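Local coordinates for galactose-1-phosphate uridylyltransferase (Bacillus cereus, PDB 4QVU), which is of unknown function but has a HIT-like fold, binds zinc and may act as a hexose-1-phosphate uridylyltransferase, at residues Ser84-Ser89 / Glu181-Ile186. Residues are numbered along the deposited sequence; the frame is centred on the assembly and turned at random.
With ZN (zinc ion), chain B.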
loop_
_atom_site.group_PDB
_atom_site.type_symbol
_atom_site.label_atom_id
_atom_site.label_comp_id
_atom_site.label_asym_id
_atom_site.label_seq_id
_atom_site.Cartn_x
_atom_site.Cartn_y
_atom_site.Cartn_z
ATOM N N SER A 84 -37.069 3.672 7.483
ATOM C CA SER A 84 -37.523 2.567 8.337
ATOM C C SER A 84 -36.564 1.372 8.260
ATOM O O SER A 84 -36.296 0.757 9.289
ATOM C CB SER A 84 -38.931 2.125 7.950
ATOM O OG SER A 84 -39.877 3.161 8.158
ATOM N N LEU A 85 -36.029 1.062 7.056
ATOM C CA LEU A 85 -35.109 -0.057 6.874
ATOM C C LEU A 85 -33.784 0.193 7.624
ATOM O O LEU A 85 -33.322 -0.714 8.319
ATOM C CB LEU A 85 -34.838 -0.340 5.383
ATOM C CG LEU A 85 -33.811 -1.440 5.069
ATOM C CD1 LEU A 85 -34.297 -2.816 5.511
ATOM C CD2 LEU A 85 -33.451 -1.450 3.599
ATOM N N ILE A 86 -33.199 1.405 7.509
ATOM C CA ILE A 86 -31.938 1.722 8.175
ATOM C C ILE A 86 -32.186 1.805 9.697
ATOM O O ILE A 86 -31.380 1.265 10.449
ATOM C CB ILE A 86 -31.282 3.005 7.581
ATOM C CG1 ILE A 86 -30.801 2.750 6.117
ATOM C CG2 ILE A 86 -30.134 3.578 8.449
ATOM C CD1 ILE A 86 -29.748 1.595 5.876
ATOM N N ARG A 87 -33.321 2.374 10.143
ATOM C CA ARG A 87 -33.643 2.441 11.571
ATOM C C ARG A 87 -33.788 1.033 12.175
ATOM O O ARG A 87 -33.193 0.774 13.215
ATOM C CB ARG A 87 -34.900 3.268 11.824
ATOM C CG ARG A 87 -34.584 4.746 11.912
ATOM C CD ARG A 87 -35.809 5.604 12.105
ATOM N NE ARG A 87 -35.428 6.979 12.417
ATOM C CZ ARG A 87 -36.284 7.967 12.640
ATOM N NH1 ARG A 87 -37.593 7.751 12.571
ATOM N NH2 ARG A 87 -35.841 9.184 12.925
ATOM N N PHE A 88 -34.508 0.119 11.506
ATOM C CA PHE A 88 -34.689 -1.265 11.956
ATOM C C PHE A 88 -33.331 -1.998 12.045
ATOM O O PHE A 88 -33.021 -2.572 13.089
ATOM C CB PHE A 88 -35.637 -2.005 10.993
ATOM C CG PHE A 88 -36.043 -3.410 11.377
ATOM C CD1 PHE A 88 -37.186 -3.638 12.138
ATOM C CD2 PHE A 88 -35.315 -4.509 10.930
ATOM C CE1 PHE A 88 -37.583 -4.941 12.461
ATOM C CE2 PHE A 88 -35.715 -5.811 11.249
ATOM C CZ PHE A 88 -36.842 -6.017 12.014
ATOM N N SER A 89 -32.523 -1.942 10.959
ATOM C CA SER A 89 -31.214 -2.594 10.819
ATOM C C SER A 89 -30.224 -2.162 11.900
ATOM O O SER A 89 -29.686 -3.035 12.575
ATOM C CB SER A 89 -30.611 -2.302 9.450
ATOM O OG SER A 89 -31.435 -2.833 8.425
ATOM N N GLU A 181 -30.549 10.970 8.055
ATOM C CA GLU A 181 -29.614 11.648 7.162
ATOM C C GLU A 181 -28.673 10.624 6.561
ATOM O O GLU A 181 -28.371 10.714 5.377
ATOM C CB GLU A 181 -28.841 12.757 7.888
ATOM C CG GLU A 181 -29.722 13.894 8.366
ATOM C CD GLU A 181 -28.986 14.984 9.113
ATOM O OE1 GLU A 181 -28.311 15.810 8.456
ATOM O OE2 GLU A 181 -29.115 15.034 10.358
ATOM N N LEU A 182 -28.249 9.621 7.374
ATOM C CA LEU A 182 -27.386 8.498 6.979
ATOM C C LEU A 182 -28.079 7.692 5.879
ATOM O O LEU A 182 -27.498 7.510 4.809
ATOM C CB LEU A 182 -27.062 7.619 8.213
ATOM C CG LEU A 182 -26.168 6.377 8.035
ATOM C CD1 LEU A 182 -24.747 6.761 7.711
ATOM C CD2 LEU A 182 -26.150 5.546 9.310
ATOM N N ALA A 183 -29.355 7.305 6.119
ATOM C CA ALA A 183 -30.227 6.550 5.211
ATOM C C ALA A 183 -30.351 7.237 3.843
ATOM O O ALA A 183 -30.311 6.557 2.815
ATOM C CB ALA A 183 -31.606 6.393 5.842
ATOM N N ASN A 184 -30.467 8.583 3.831
ATOM C CA ASN A 184 -30.565 9.365 2.598
ATOM C C ASN A 184 -29.232 9.361 1.841
ATOM O O ASN A 184 -29.240 9.203 0.621
ATOM C CB ASN A 184 -31.005 10.805 2.879
ATOM C CG ASN A 184 -31.219 11.621 1.618
ATOM O OD1 ASN A 184 -32.021 11.267 0.738
ATOM N ND2 ASN A 184 -30.501 12.733 1.501
ATOM N N TYR A 185 -28.100 9.524 2.563
ATOM C CA TYR A 185 -26.746 9.533 1.998
ATOM C C TYR A 185 -26.388 8.159 1.434
ATOM O O TYR A 185 -25.761 8.096 0.376
ATOM C CB TYR A 185 -25.717 9.978 3.048
ATOM C CG TYR A 185 -25.521 11.479 3.113
ATOM C CD1 TYR A 185 -26.571 12.328 3.452
ATOM C CD2 TYR A 185 -24.270 12.048 2.890
ATOM C CE1 TYR A 185 -26.397 13.708 3.515
ATOM C CE2 TYR A 185 -24.079 13.429 2.961
ATOM C CZ TYR A 185 -25.149 14.255 3.264
ATOM O OH TYR A 185 -24.975 15.616 3.345
ATOM N N ILE A 186 -26.813 7.062 2.107
ATOM C CA ILE A 186 -26.571 5.702 1.604
ATOM C C ILE A 186 -27.317 5.551 0.276
ATOM O O ILE A 186 -26.697 5.211 -0.725
ATOM C CB ILE A 186 -26.966 4.596 2.621
ATOM C CG1 ILE A 186 -26.085 4.647 3.885
ATOM C CG2 ILE A 186 -26.896 3.206 1.963
ATOM C CD1 ILE A 186 -26.612 3.808 5.046
HETATM ZN ZN ZN B . -28.620 15.197 12.306
#
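Ile86 and Ala183 bring two helices together, with their CA atoms 5.9 Å apart where the segments 84-89 and 181-186 come nearest. In this HIT-like fold, helix 79-97 belongs to the N-terminal and helix 179-195 to the C-terminal DUF4931 region, and both pack against strands of the antiparallel sheet. The contact is small, buried and wholly apolar, and Ile86 contributes most of it. Its CB points at the other helix, and CG1 sits against the methyl of Ala183 at 3.7 Å from CB; Ile86 CB lies almost as near to that methyl. Ala183 ends at CB, and Ile86 CG1 also lies 3.9 Å from Ala183 CA. CG1 of Ile86 stands beside its own backbone N, anti to the carbonyl carbon (chi1 -68°), and from there CD1 runs on to meet CD1 of Ile186 tip to tip at 3.9 Å. Ile186 follows Ala183 by three residues, a little under one helical turn, so both side chains face Ile86, the alanine meeting CG1 and the isoleucine CD1. Leu182, Tyr185 and Ile186 also touch Ile171 of strand 169-173, while Leu85 and Phe88 rest on Ile46 and Leu64 of strands 46-50 and 59-65. A salt bridge from Arg87 to Asp180 adds a polar link between the two helices. Within helix 79-97, the carbonyl oxygen of Leu85 accepts from both N and OG of Ser89, which approach from opposite faces of its plane; the OG bond is 2.8 Å. Glu181, which takes no part in the apolar contact, shares the metal site with His153 and Cys178: beyond CG its chain is extended (chi2 179°), and OE2 binds the zinc ion at 2.0 Å.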